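Local structure of arsenical resistance operon trans-acting repressor (Bacteroides vulgatus, 3KTB) at residues I7-P12 / I44-H49; M30-V35 / T90-K95; V59-V64 / I78-G83. The protein probably binds DNA as the trans-acting repressor of an arsenical resistance operon, and belongs to the ArsD family of thioredoxin-like proteins. All coordinates share one frame; numbering follows the deposited sequence.

In the fold
From the N terminus, strand 7-11 leads into helix 27-41, and the chain returns along strand 47-50; contact 1 (7-12 with 44-49) closes this beta-alpha-beta unit. Contact 2 starts on the helix of that unit and finishes at 90-95, so contacts 1 and 2 cross along the sequence; they meet where Asp11 OD1 and Tyr91 OH are hydrogen-bonded at 2.6 Å. Contact 3 (59-64 with 78-83) opens after contact 1 has closed and falls within the span of contact 2. It joins the helical region 57-69 to strand 78-81, the neighbour of 7-11 in the sheet. Contacts 2 and 3 lie on opposite sides of the chain's centre, their centres about 18 Å apart.

Contact 1: residues I7-P12 / I44-H49; sequences IEIFDP and IIVTRH
Glu8 and His49 meet through a short, in-plane hydrogen bond: His49 NE2 donates to Glu8 OE1 at 2.6 Å, with the oxygen only 1° out of the imidazole plane. The Glu8 carboxylate uses its anti lone pair and stands at 70° to the ring. Extension of the Glu8 chain, with CG anti to the backbone N (chi1 -157°), carries OE1 across to the neighbouring strand. Phe10 lies beside His49; CD2 of His49 comes over one Phe10 face, 3.4 Å from Phe10 CE1, while the rings meet obliquely.

The parallel backbone pairing is tightest from Ile9 onward. Ile9 N donates to Thr47 O at 2.8 Å, His49 N returns a bond to Ile9 O, and Asp11 N reaches His49 O at 2.6 Å. On the sheet face carrying Ile9 and Arg48, Arg48 grips the Asp11 carboxylate side-on: NE donates to the syn lone pair of OD2 at 2.8 Å, and NH2 meets OD1 at 2.9 Å from above the carboxylate plane. OD1 is also hydrogen-bonded to Tyr91 OH. Nearby, Val46 CG1 packs against Ile7 CG2 and Ile9 CD1, beneath helices 27-41 and 94-101.

Toward the exposed Ile45 the backbones separate, the CA atoms of Ile7 and Val46 standing 5.4 Å apart. The direct Thr47 N to Ile7 O bond is weak, 3.5 Å long, and two waters enter: one bridges Ile7 N and Ile45 O, the other accepts from Thr47 N and donates to Ile7 O. The parallel pairing of strands 7-11 and 47-50 closes the beta-alpha-beta unit around helix 27-41, as in thioredoxin-like folds. Because His49 ND1 also bonds Glu54, carboxylates engage both ring nitrogens, which fixes the ring's rotation and would probably favour a positively charged imidazole.

Contact 2: residues M30-V35 / T90-K95; sequences MRIAVV and TYPTTK
Arg31 reaches from helix 27-41 to the chain just ahead of helix 94-101, and its guanidinium carries the polar part of the contact. Arg31 NH1 and NH2 close end-on upon a single acceptor, Pro92 O, at 2.9 and 3.1 Å. Both bonds lie near the guanidinium plane, yet they use the carbonyl differently: NH2 comes in the carbonyl plane on a lone pair, whereas NH1 stands 50° above it. Arg31 NH2 also donates to Thr94 OG1 at 3.0 Å, with that oxygen tilted from the guanidinium plane. CG of Arg31 is anti to the backbone N, and the bend at chi3 (59°) turns the guanidinium edge to these oxygens. A salt bridge from NH1 to Glu28 adds a carboxylate partner within the same helical region, consistent with charge compensation for the arginine.

The contact thus fastens the helix of the beta-alpha-beta unit to the segment entering the C-terminal helix of this thioredoxin-like fold. Thr93 occupies the N-cap position of that helix, immediately before Thr94.

Apolar contacts lie alongside the polar grip. Ile32 CG2 sits over one face of Tyr91 as a CH-pi contact, 4.3 Å from the ring centroid and 18° off its normal; the two side chains cross at about a right angle. Tyr91, whose OH has Asp11 as its partner, connects this packing to the end of strand 7-11. Ile32 CD1 brushes Pro92 CD at 4.5 Å. One turn farther along the helix, Val35 CG2 approaches Thr94 CG2 at 4.0 Å.

Contact 3: residues V59-V64 / I78-G83; sequences VSNKTV and ITLVDG
With its CG anti to the carbonyl carbon (chi1 -54°) and chi2 at 179°, Leu80 extends CD1 toward Asn61 and Val64. Val64 has CG1 anti to the backbone N, an arrangement that presents CG2 to Leu80 and CG1 to Ile78. The methyl contacts are at ordinary to loose van der Waals distance: Val64 CG2 to Leu80 CD1 is 4.1 Å, with the side chains crossing at about a right angle, and Val64 CG1 to Ile78 CD1 is 4.3 Å.

Asn61 approaches Leu80 from the opposite direction, its amide ending against the same CD1 methyl; OD1 of Asn61 lies 4.0 Å from CD1 of Leu80. Asn61 OD1 also accepts a long, weak capping bond from Val64 N at 3.4 Å, although its angle of 163° is nearly straight. Asn61 is therefore the N-cap of helix 62-69 as well as part of the contact. At the other end, Thr63 OG1 stands 3.9 Å from Gly83 O, and no hydrogen bond spans the two segments.

Phe10 of the adjacent strand touches both Val64 and Leu80, and Ile85 touches both Ile78 and Leu80, extending the apolar surface across neighbouring strands. The methyl contacts thus place the capped first turn of helix 62-69 against the sheet face bearing Ile78 and Leu80, a helix-on-sheet interface of the alpha-beta-alpha sandwich.

Contact 1: residues I7-P12 / I44-H49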
ATOM      1  N   ILE A   7     -20.373  15.346 -15.316  1.00 54.36           N
ATOM      2  CA  ILE A   7     -19.956  15.053 -16.679  1.00 55.25           C
ATOM      3  C   ILE A   7     -18.439  14.962 -16.731  1.00 56.63           C
ATOM      4  O   ILE A   7     -17.734  15.864 -16.261  1.00 55.42           O
ATOM      5  CB  ILE A   7     -20.436  16.118 -17.675  1.00 51.92           C
ATOM      6  CG1 ILE A   7     -21.941  16.385 -17.494  1.00 49.33           C
ATOM      7  CG2 ILE A   7     -20.135  15.668 -19.101  1.00 43.46           C
ATOM      8  CD1 ILE A   7     -22.394  17.712 -18.038  1.00 50.90           C
ATOM      9  N   GLU A   8     -17.955  13.861 -17.294  1.00 59.15           N
ATOM     10  CA  GLU A   8     -16.532  13.618 -17.475  1.00 64.25           C
ATOM     11  C   GLU A   8     -16.323  13.144 -18.908  1.00 66.20           C
ATOM     12  O   GLU A   8     -16.991  12.221 -19.359  1.00 72.47           O
ATOM     13  CB  GLU A   8     -16.061  12.533 -16.512  1.00 62.89           C
ATOM     14  CG  GLU A   8     -14.581  12.567 -16.216  1.00 67.20           C
ATOM     15  CD  GLU A   8     -14.174  11.439 -15.281  1.00 78.25           C
ATOM     16  OE1 GLU A   8     -12.957  11.171 -15.166  1.00 75.39           O
ATOM     17  OE2 GLU A   8     -15.075  10.814 -14.667  1.00 83.23           O
ATOM     18  N   ILE A   9     -15.404  13.783 -19.619  1.00 60.26           N
ATOM     19  CA  ILE A   9     -15.210  13.518 -21.036  1.00 59.53           C
ATOM     20  C   ILE A   9     -13.817  12.932 -21.286  1.00 58.22           C
ATOM     21  O   ILE A   9     -12.802  13.505 -20.865  1.00 55.67           O
ATOM     22  CB  ILE A   9     -15.372  14.812 -21.867  1.00 56.23           C
ATOM     23  CG1 ILE A   9     -16.833  15.266 -21.874  1.00 58.07           C
ATOM     24  CG2 ILE A   9     -14.868  14.602 -23.285  1.00 54.26           C
ATOM     25  CD1 ILE A   9     -17.039  16.652 -22.445  1.00 51.19           C
ATOM     26  N   PHE A  10     -13.776  11.795 -21.973  1.00 58.21           N
ATOM     27  CA  PHE A  10     -12.511  11.144 -22.325  1.00 58.15           C
ATOM     28  C   PHE A  10     -12.195  11.397 -23.785  1.00 57.26           C
ATOM     29  O   PHE A  10     -12.804  10.801 -24.671  1.00 62.86           O
ATOM     30  CB  PHE A  10     -12.589   9.650 -22.000  1.00 65.47           C
ATOM     31  CG  PHE A  10     -12.722   9.385 -20.532  1.00 69.51           C
ATOM     32  CD1 PHE A  10     -11.660   8.859 -19.806  1.00 70.80           C
ATOM     33  CD2 PHE A  10     -13.887   9.735 -19.860  1.00 66.63           C
ATOM     34  CE1 PHE A  10     -11.764   8.655 -18.442  1.00 70.86           C
ATOM     35  CE2 PHE A  10     -14.004   9.531 -18.499  1.00 71.49           C
ATOM     36  CZ  PHE A  10     -12.938   8.988 -17.787  1.00 74.36           C
ATOM     37  N   ASP A  11     -11.282  12.324 -24.045  1.00 52.85           N
ATOM     38  CA  ASP A  11     -10.937  12.634 -25.424  1.00 54.39           C
ATOM     39  C   ASP A  11     -10.126  11.502 -26.055  1.00 63.90           C
ATOM     40  O   ASP A  11      -9.587  10.649 -25.344  1.00 56.93           O
ATOM     41  CB  ASP A  11     -10.137  13.926 -25.488  1.00 53.10           C
ATOM     42  CG  ASP A  11     -10.942  15.140 -25.015  1.00 52.56           C
ATOM     43  OD1 ASP A  11     -11.997  15.436 -25.607  1.00 50.35           O
ATOM     44  OD2 ASP A  11     -10.507  15.790 -24.042  1.00 49.35           O
ATOM     45  N   PRO A  12     -10.058  11.482 -27.398  1.00 67.52           N
ATOM     46  CA  PRO A  12      -9.008  10.710 -28.067  1.00 70.93           C
ATOM     47  C   PRO A  12      -7.639  11.250 -27.665  1.00 71.17           C
ATOM     48  O   PRO A  12      -7.556  12.245 -26.924  1.00 64.25           O
ATOM     49  CB  PRO A  12      -9.253  10.999 -29.550  1.00 64.29           C
ATOM     50  CG  PRO A  12     -10.699  11.328 -29.637  1.00 67.01           C
ATOM     51  CD  PRO A  12     -11.053  12.008 -28.349  1.00 64.95           C
ATOM     52  N   ILE A  44     -19.226  25.168 -12.524  1.00 46.99           N
ATOM     53  CA  ILE A  44     -19.469  23.788 -12.898  1.00 42.67           C
ATOM     54  C   ILE A  44     -18.299  23.221 -13.699  1.00 45.62           C
ATOM     55  O   ILE A  44     -17.980  23.713 -14.778  1.00 45.03           O
ATOM     56  CB  ILE A  44     -20.736  23.659 -13.727  1.00 41.73           C
ATOM     57  CG1 ILE A  44     -21.939  24.067 -12.895  1.00 45.63           C
ATOM     58  CG2 ILE A  44     -20.873  22.219 -14.244  1.00 39.74           C
ATOM     59  CD1 ILE A  44     -23.117  24.437 -13.715  1.00 44.37           C
ATOM     60  N   ILE A  45     -17.692  22.159 -13.178  1.00 43.24           N
ATOM     61  CA  ILE A  45     -16.480  21.588 -13.748  1.00 39.25           C
ATOM     62  C   ILE A  45     -16.753  20.335 -14.565  1.00 42.38           C
ATOM     63  O   ILE A  45     -17.207  19.320 -14.038  1.00 47.54           O
ATOM     64  CB  ILE A  45     -15.471  21.237 -12.636  1.00 49.30           C
ATOM     65  CG1 ILE A  45     -15.457  22.337 -11.569  1.00 50.97           C
ATOM     66  CG2 ILE A  45     -14.077  21.035 -13.227  1.00 51.61           C
ATOM     67  CD1 ILE A  45     -14.989  23.681 -12.107  1.00 54.88           C
ATOM     68  N   VAL A  46     -16.488  20.412 -15.863  1.00 41.96           N
ATOM     69  CA  VAL A  46     -16.518  19.228 -16.712  1.00 44.93           C
ATOM     70  C   VAL A  46     -15.076  18.743 -16.858  1.00 48.98           C
ATOM     71  O   VAL A  46     -14.260  19.385 -17.520  1.00 48.76           O
ATOM     72  CB  VAL A  46     -17.104  19.552 -18.101  1.00 42.45           C
ATOM     73  CG1 VAL A  46     -17.138  18.305 -18.956  1.00 44.18           C
ATOM     74  CG2 VAL A  46     -18.496  20.118 -17.948  1.00 40.77           C
ATOM     75  N   THR A  47     -14.753  17.629 -16.212  1.00 51.34           N
ATOM     76  CA  THR A  47     -13.391  17.103 -16.218  1.00 48.39           C
ATOM     77  C   THR A  47     -13.136  16.471 -17.588  1.00 49.97           C
ATOM     78  O   THR A  47     -13.995  15.741 -18.102  1.00 49.66           O
ATOM     79  CB  THR A  47     -13.192  16.069 -15.063  1.00 69.88           C
ATOM     80  OG1 THR A  47     -13.313  16.734 -13.795  1.00 67.99           O
ATOM     81  CG2 THR A  47     -11.827  15.408 -15.146  1.00 69.79           C
ATOM     82  N   ARG A  48     -11.991  16.792 -18.197  1.00 48.02           N
ATOM     83  CA  ARG A  48     -11.609  16.194 -19.483  1.00 49.98           C
ATOM     84  C   ARG A  48     -10.361  15.384 -19.309  1.00 56.18           C
ATOM     85  O   ARG A  48      -9.462  15.776 -18.551  1.00 57.90           O
ATOM     86  CB  ARG A  48     -11.189  17.257 -20.472  1.00 52.51           C
ATOM     87  CG  ARG A  48     -12.257  17.915 -21.229  1.00 56.73           C
ATOM     88  CD  ARG A  48     -11.586  18.842 -22.219  1.00 46.68           C
ATOM     89  NE  ARG A  48     -11.738  18.268 -23.537  1.00 46.66           N
ATOM     90  CZ  ARG A  48     -12.015  18.966 -24.621  1.00 45.25           C
ATOM     91  NH1 ARG A  48     -12.147  20.285 -24.521  1.00 38.44           N
ATOM     92  NH2 ARG A  48     -12.166  18.338 -25.793  1.00 46.40           N
ATOM     93  N   HIS A  49     -10.257  14.306 -20.073  1.00 55.54           N
ATOM     94  CA  HIS A  49      -8.989  13.603 -20.181  1.00 59.90           C
ATOM     95  C   HIS A  49      -8.547  13.462 -21.633  1.00 59.99           C
ATOM     96  O   HIS A  49      -9.373  13.319 -22.546  1.00 56.90           O
ATOM     97  CB  HIS A  49      -9.059  12.228 -19.516  1.00 56.17           C
ATOM     98  CG  HIS A  49      -9.602  12.270 -18.126  1.00 58.30           C
ATOM     99  ND1 HIS A  49      -8.960  12.934 -17.099  1.00 58.92           N
ATOM    100  CD2 HIS A  49     -10.738  11.757 -17.596  1.00 52.69           C
ATOM    101  CE1 HIS A  49      -9.674  12.821 -15.992  1.00 57.64           C
ATOM    102  NE2 HIS A  49     -10.758  12.113 -16.267  1.00 59.42           N
TER
HETATM  103  O   HOH W   1     -19.600  17.882 -14.211  1.00 59.28           O
HETATM  104  O   HOH W   2     -16.288  16.084 -14.082  1.00 73.79           O

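Contact 2: residues M30-V35 / T90-K95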
HETATM    1  N   MSE A  30     -14.228  23.096 -30.918  1.00 42.58           N
HETATM    2  CA  MSE A  30     -14.397  24.469 -30.448  1.00 42.45           C
HETATM    3  C   MSE A  30     -15.756  24.606 -29.757  1.00 47.80           C
HETATM    4  O   MSE A  30     -15.876  25.265 -28.714  1.00 44.34           O
HETATM    5  CB  MSE A  30     -14.247  25.467 -31.597  1.00 41.76           C
HETATM    6  CG  MSE A  30     -14.340  26.939 -31.205  1.00 34.83           C
HETATM    7 SE   MSE A  30     -12.969  27.644 -29.967  0.63 50.30          SE
HETATM    8  CE  MSE A  30     -12.119  28.947 -31.141  1.00120.64           C
ATOM      9  N   ARG A  31     -16.783  23.956 -30.309  1.00 46.68           N
ATOM     10  CA  ARG A  31     -18.098  24.029 -29.681  1.00 47.31           C
ATOM     11  C   ARG A  31     -18.026  23.552 -28.217  1.00 49.95           C
ATOM     12  O   ARG A  31     -18.420  24.268 -27.274  1.00 47.86           O
ATOM     13  CB  ARG A  31     -19.104  23.199 -30.450  1.00 48.11           C
ATOM     14  CG  ARG A  31     -20.525  23.349 -29.910  1.00 54.14           C
ATOM     15  CD  ARG A  31     -21.524  22.529 -30.722  1.00 59.54           C
ATOM     16  NE  ARG A  31     -21.183  21.107 -30.720  1.00 58.84           N
ATOM     17  CZ  ARG A  31     -21.355  20.305 -29.671  1.00 56.20           C
ATOM     18  NH1 ARG A  31     -21.020  19.025 -29.744  1.00 58.50           N
ATOM     19  NH2 ARG A  31     -21.860  20.784 -28.540  1.00 53.18           N
ATOM     20  N   ILE A  32     -17.501  22.347 -28.027  1.00 42.24           N
ATOM     21  CA  ILE A  32     -17.439  21.763 -26.694  1.00 40.31           C
ATOM     22  C   ILE A  32     -16.488  22.518 -25.747  1.00 45.53           C
ATOM     23  O   ILE A  32     -16.791  22.670 -24.556  1.00 44.06           O
ATOM     24  CB  ILE A  32     -17.152  20.228 -26.737  1.00 49.40           C
ATOM     25  CG1 ILE A  32     -17.550  19.580 -25.424  1.00 49.81           C
ATOM     26  CG2 ILE A  32     -15.701  19.928 -27.054  1.00 47.01           C
ATOM     27  CD1 ILE A  32     -19.050  19.457 -25.259  1.00 54.64           C
ATOM     28  N   ALA A  33     -15.364  23.019 -26.260  1.00 40.34           N
ATOM     29  CA  ALA A  33     -14.483  23.831 -25.415  1.00 41.95           C
ATOM     30  C   ALA A  33     -15.182  25.101 -24.932  1.00 41.45           C
ATOM     31  O   ALA A  33     -14.999  25.541 -23.793  1.00 35.43           O
ATOM     32  CB  ALA A  33     -13.191  24.174 -26.140  1.00 40.08           C
ATOM     33  N   VAL A  34     -15.987  25.707 -25.795  1.00 47.17           N
ATOM     34  CA  VAL A  34     -16.695  26.923 -25.401  1.00 43.72           C
ATOM     35  C   VAL A  34     -17.728  26.596 -24.322  1.00 44.78           C
ATOM     36  O   VAL A  34     -17.873  27.332 -23.341  1.00 40.53           O
ATOM     37  CB  VAL A  34     -17.432  27.563 -26.593  1.00 46.47           C
ATOM     38  CG1 VAL A  34     -18.510  28.550 -26.087  1.00 42.18           C
ATOM     39  CG2 VAL A  34     -16.440  28.253 -27.499  1.00 45.19           C
ATOM     40  N   VAL A  35     -18.444  25.486 -24.513  1.00 41.18           N
ATOM     41  CA  VAL A  35     -19.418  25.040 -23.530  1.00 42.24           C
ATOM     42  C   VAL A  35     -18.722  24.806 -22.183  1.00 40.66           C
ATOM     43  O   VAL A  35     -19.164  25.306 -21.156  1.00 40.94           O
ATOM     44  CB  VAL A  35     -20.141  23.774 -24.003  1.00 47.89           C
ATOM     45  CG1 VAL A  35     -20.750  23.018 -22.817  1.00 47.40           C
ATOM     46  CG2 VAL A  35     -21.224  24.124 -25.067  1.00 35.64           C
ATOM     47  N   THR A  90     -18.677  10.840 -30.769  1.00 87.03           N
ATOM     48  CA  THR A  90     -18.921  12.268 -30.964  1.00 76.71           C
ATOM     49  C   THR A  90     -19.057  12.996 -29.623  1.00 73.13           C
ATOM     50  O   THR A  90     -19.369  12.377 -28.593  1.00 72.75           O
ATOM     51  CB  THR A  90     -20.222  12.511 -31.765  1.00 74.69           C
ATOM     52  OG1 THR A  90     -21.334  11.991 -31.030  1.00 75.35           O
ATOM     53  CG2 THR A  90     -20.166  11.834 -33.136  1.00 75.06           C
ATOM     54  N   TYR A  91     -18.839  14.309 -29.634  1.00 63.45           N
ATOM     55  CA  TYR A  91     -19.009  15.101 -28.413  1.00 60.17           C
ATOM     56  C   TYR A  91     -20.474  15.389 -28.182  1.00 61.76           C
ATOM     57  O   TYR A  91     -21.201  15.644 -29.139  1.00 63.10           O
ATOM     58  CB  TYR A  91     -18.219  16.415 -28.485  1.00 53.77           C
ATOM     59  CG  TYR A  91     -16.738  16.160 -28.424  1.00 53.57           C
ATOM     60  CD1 TYR A  91     -16.130  15.870 -27.209  1.00 54.92           C
ATOM     61  CD2 TYR A  91     -15.955  16.161 -29.572  1.00 51.61           C
ATOM     62  CE1 TYR A  91     -14.783  15.613 -27.126  1.00 53.22           C
ATOM     63  CE2 TYR A  91     -14.598  15.886 -29.498  1.00 56.04           C
ATOM     64  CZ  TYR A  91     -14.023  15.614 -28.262  1.00 56.09           C
ATOM     65  OH  TYR A  91     -12.687  15.340 -28.131  1.00 58.49           O
ATOM     66  N   PRO A  92     -20.904  15.365 -26.909  1.00 62.39           N
ATOM     67  CA  PRO A  92     -22.285  15.673 -26.544  1.00 62.13           C
ATOM     68  C   PRO A  92     -22.742  16.970 -27.183  1.00 60.55           C
ATOM     69  O   PRO A  92     -21.998  17.939 -27.225  1.00 55.53           O
ATOM     70  CB  PRO A  92     -22.209  15.861 -25.023  1.00 57.15           C
ATOM     71  CG  PRO A  92     -21.082  15.010 -24.611  1.00 57.29           C
ATOM     72  CD  PRO A  92     -20.066  15.147 -25.715  1.00 61.26           C
ATOM     73  N   THR A  93     -23.972  16.982 -27.672  1.00 58.45           N
ATOM     74  CA  THR A  93     -24.568  18.205 -28.173  1.00 59.78           C
ATOM     75  C   THR A  93     -24.738  19.226 -27.061  1.00 61.51           C
ATOM     76  O   THR A  93     -24.804  18.887 -25.870  1.00 58.83           O
ATOM     77  CB  THR A  93     -25.968  17.933 -28.753  1.00 63.98           C
ATOM     78  OG1 THR A  93     -26.842  17.489 -27.704  1.00 63.39           O
ATOM     79  CG2 THR A  93     -25.886  16.876 -29.836  1.00 61.18           C
ATOM     80  N   THR A  94     -24.843  20.487 -27.465  1.00 62.34           N
ATOM     81  CA  THR A  94     -25.108  21.551 -26.522  1.00 58.99           C
ATOM     82  C   THR A  94     -26.459  21.355 -25.816  1.00 61.31           C
ATOM     83  O   THR A  94     -26.597  21.670 -24.626  1.00 59.81           O
ATOM     84  CB  THR A  94     -24.971  22.944 -27.184  1.00 63.21           C
ATOM     85  OG1 THR A  94     -23.684  23.035 -27.817  1.00 61.84           O
ATOM     86  CG2 THR A  94     -25.080  24.070 -26.127  1.00 53.41           C
ATOM     87  N   LYS A  95     -27.445  20.817 -26.533  1.00 62.34           N
ATOM     88  CA  LYS A  95     -28.737  20.500 -25.931  1.00 65.74           C
ATOM     89  C   LYS A  95     -28.573  19.578 -24.714  1.00 58.60           C
ATOM     90  O   LYS A  95     -29.077  19.881 -23.626  1.00 57.85           O
ATOM     91  CB  LYS A  95     -29.688  19.862 -26.957  1.00 76.70           C
ATOM     92  CG  LYS A  95     -31.060  19.498 -26.381  1.00 82.17           C
ATOM     93  CD  LYS A  95     -32.057  19.078 -27.468  1.00 91.23           C
ATOM     94  CE  LYS A  95     -33.435  18.751 -26.873  1.00 95.44           C
ATOM     95  NZ  LYS A  95     -34.487  18.523 -27.922  1.00 98.99           N
TER

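Contact 3: residues V59-V64 / I78-G83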
ATOM      1  N   VAL A  59      -7.457   3.213 -18.231  1.00102.13           N
ATOM      2  CA  VAL A  59      -7.414   1.872 -17.650  1.00105.71           C
ATOM      3  C   VAL A  59      -8.151   1.839 -16.308  1.00103.57           C
ATOM      4  O   VAL A  59      -9.125   1.107 -16.148  1.00104.41           O
ATOM      5  CB  VAL A  59      -5.961   1.384 -17.446  1.00101.35           C
ATOM      6  CG1 VAL A  59      -5.954   0.041 -16.745  1.00109.58           C
ATOM      7  CG2 VAL A  59      -5.229   1.303 -18.778  1.00 95.98           C
ATOM      8  N   SER A  60      -7.681   2.654 -15.362  1.00103.19           N
ATOM      9  CA  SER A  60      -8.201   2.683 -13.993  1.00104.34           C
ATOM     10  C   SER A  60      -9.714   2.845 -13.931  1.00107.39           C
ATOM     11  O   SER A  60     -10.373   2.306 -13.034  1.00112.81           O
ATOM     12  CB  SER A  60      -7.524   3.789 -13.176  1.00101.48           C
ATOM     13  OG  SER A  60      -7.800   5.077 -13.707  1.00100.82           O
ATOM     14  N   ASN A  61     -10.262   3.596 -14.881  1.00102.79           N
ATOM     15  CA  ASN A  61     -11.706   3.751 -14.980  1.00 97.10           C
ATOM     16  C   ASN A  61     -12.306   2.539 -15.682  1.00 98.48           C
ATOM     17  O   ASN A  61     -12.180   2.383 -16.905  1.00 90.69           O
ATOM     18  CB  ASN A  61     -12.062   5.046 -15.706  1.00 89.24           C
ATOM     19  CG  ASN A  61     -13.494   5.481 -15.455  1.00 88.07           C
ATOM     20  OD1 ASN A  61     -14.438   4.853 -15.942  1.00 90.96           O
ATOM     21  ND2 ASN A  61     -13.663   6.565 -14.697  1.00 82.02           N
ATOM     22  N   LYS A  62     -12.939   1.673 -14.893  1.00108.16           N
ATOM     23  CA  LYS A  62     -13.356   0.362 -15.378  1.00118.99           C
ATOM     24  C   LYS A  62     -14.391   0.471 -16.498  1.00113.02           C
ATOM     25  O   LYS A  62     -14.375  -0.314 -17.450  1.00110.06           O
ATOM     26  CB  LYS A  62     -13.898  -0.503 -14.228  1.00133.65           C
ATOM     27  CG  LYS A  62     -13.162  -0.335 -12.897  1.00140.21           C
ATOM     28  CD  LYS A  62     -12.453  -1.612 -12.459  1.00147.11           C
ATOM     29  CE  LYS A  62     -11.070  -1.733 -13.092  1.00150.45           C
ATOM     30  NZ  LYS A  62     -10.161  -0.618 -12.688  1.00147.34           N
ATOM     31  N   THR A  63     -15.284   1.450 -16.382  1.00106.04           N
ATOM     32  CA  THR A  63     -16.359   1.615 -17.352  1.00103.91           C
ATOM     33  C   THR A  63     -15.798   1.982 -18.715  1.00105.30           C
ATOM     34  O   THR A  63     -16.192   1.423 -19.744  1.00106.64           O
ATOM     35  CB  THR A  63     -17.310   2.724 -16.924  1.00 99.08           C
ATOM     36  OG1 THR A  63     -17.418   2.731 -15.495  1.00 98.77           O
ATOM     37  CG2 THR A  63     -18.680   2.518 -17.557  1.00 98.29           C
ATOM     38  N   VAL A  64     -14.881   2.941 -18.704  1.00106.02           N
ATOM     39  CA  VAL A  64     -14.244   3.418 -19.921  1.00104.11           C
ATOM     40  C   VAL A  64     -13.459   2.280 -20.543  1.00101.74           C
ATOM     41  O   VAL A  64     -13.539   2.025 -21.745  1.00100.75           O
ATOM     42  CB  VAL A  64     -13.300   4.619 -19.628  1.00 81.64           C
ATOM     43  CG1 VAL A  64     -12.316   4.851 -20.794  1.00 78.82           C
ATOM     44  CG2 VAL A  64     -14.117   5.877 -19.304  1.00 78.14           C
ATOM     45  N   ILE A  78     -15.460   9.459 -25.289  1.00 67.58           N
ATOM     46  CA  ILE A  78     -16.517   8.903 -24.476  1.00 66.64           C
ATOM     47  C   ILE A  78     -16.876   9.930 -23.417  1.00 64.94           C
ATOM     48  O   ILE A  78     -15.988  10.473 -22.755  1.00 62.93           O
ATOM     49  CB  ILE A  78     -16.035   7.637 -23.748  1.00 75.01           C
ATOM     50  CG1 ILE A  78     -15.725   6.508 -24.736  1.00 82.35           C
ATOM     51  CG2 ILE A  78     -17.056   7.186 -22.727  1.00 74.20           C
ATOM     52  CD1 ILE A  78     -15.067   5.305 -24.081  1.00 82.09           C
ATOM     53  N   THR A  79     -18.170  10.187 -23.249  1.00 65.33           N
ATOM     54  CA  THR A  79     -18.650  11.072 -22.196  1.00 60.28           C
ATOM     55  C   THR A  79     -19.415  10.291 -21.146  1.00 66.67           C
ATOM     56  O   THR A  79     -20.362   9.591 -21.464  1.00 72.51           O
ATOM     57  CB  THR A  79     -19.576  12.114 -22.758  1.00 60.40           C
ATOM     58  OG1 THR A  79     -18.875  12.835 -23.771  1.00 61.42           O
ATOM     59  CG2 THR A  79     -20.002  13.083 -21.664  1.00 60.80           C
ATOM     60  N   LEU A  80     -18.997  10.404 -19.892  1.00 69.73           N
ATOM     61  CA  LEU A  80     -19.727   9.769 -18.804  1.00 69.30           C
ATOM     62  C   LEU A  80     -20.611  10.826 -18.167  1.00 65.57           C
ATOM     63  O   LEU A  80     -20.188  11.963 -17.976  1.00 59.05           O
ATOM     64  CB  LEU A  80     -18.781   9.193 -17.749  1.00 64.91           C
ATOM     65  CG  LEU A  80     -17.689   8.224 -18.199  1.00 67.19           C
ATOM     66  CD1 LEU A  80     -16.853   7.804 -16.993  1.00 68.76           C
ATOM     67  CD2 LEU A  80     -18.283   7.014 -18.912  1.00 69.94           C
ATOM     68  N   VAL A  81     -21.846  10.437 -17.874  1.00 66.10           N
ATOM     69  CA  VAL A  81     -22.779  11.273 -17.161  1.00 66.04           C
ATOM     70  C   VAL A  81     -23.165  10.477 -15.930  1.00 68.92           C
ATOM     71  O   VAL A  81     -23.690   9.370 -16.041  1.00 76.78           O
ATOM     72  CB  VAL A  81     -24.005  11.604 -18.021  1.00 63.54           C
ATOM     73  CG1 VAL A  81     -25.048  12.382 -17.210  1.00 60.69           C
ATOM     74  CG2 VAL A  81     -23.571  12.408 -19.230  1.00 59.75           C
ATOM     75  N   ASP A  82     -22.857  11.050 -14.768  1.00 68.09           N
ATOM     76  CA  ASP A  82     -22.931  10.379 -13.470  1.00 73.24           C
ATOM     77  C   ASP A  82     -22.305   8.983 -13.475  1.00 79.63           C
ATOM     78  O   ASP A  82     -22.822   8.059 -12.859  1.00 83.38           O
ATOM     79  CB  ASP A  82     -24.364  10.365 -12.931  1.00 73.69           C
ATOM     80  CG  ASP A  82     -24.813  11.739 -12.434  1.00 81.22           C
ATOM     81  OD1 ASP A  82     -26.003  12.078 -12.620  1.00 87.78           O
ATOM     82  OD2 ASP A  82     -23.982  12.484 -11.855  1.00 77.12           O
ATOM     83  N   GLY A  83     -21.188   8.846 -14.182  1.00 79.18           N
ATOM     84  CA  GLY A  83     -20.407   7.623 -14.175  1.00 80.42           C
ATOM     85  C   GLY A  83     -20.688   6.649 -15.303  1.00 87.60           C
ATOM     86  O   GLY A  83     -19.905   5.725 -15.525  1.00 90.35           O
TER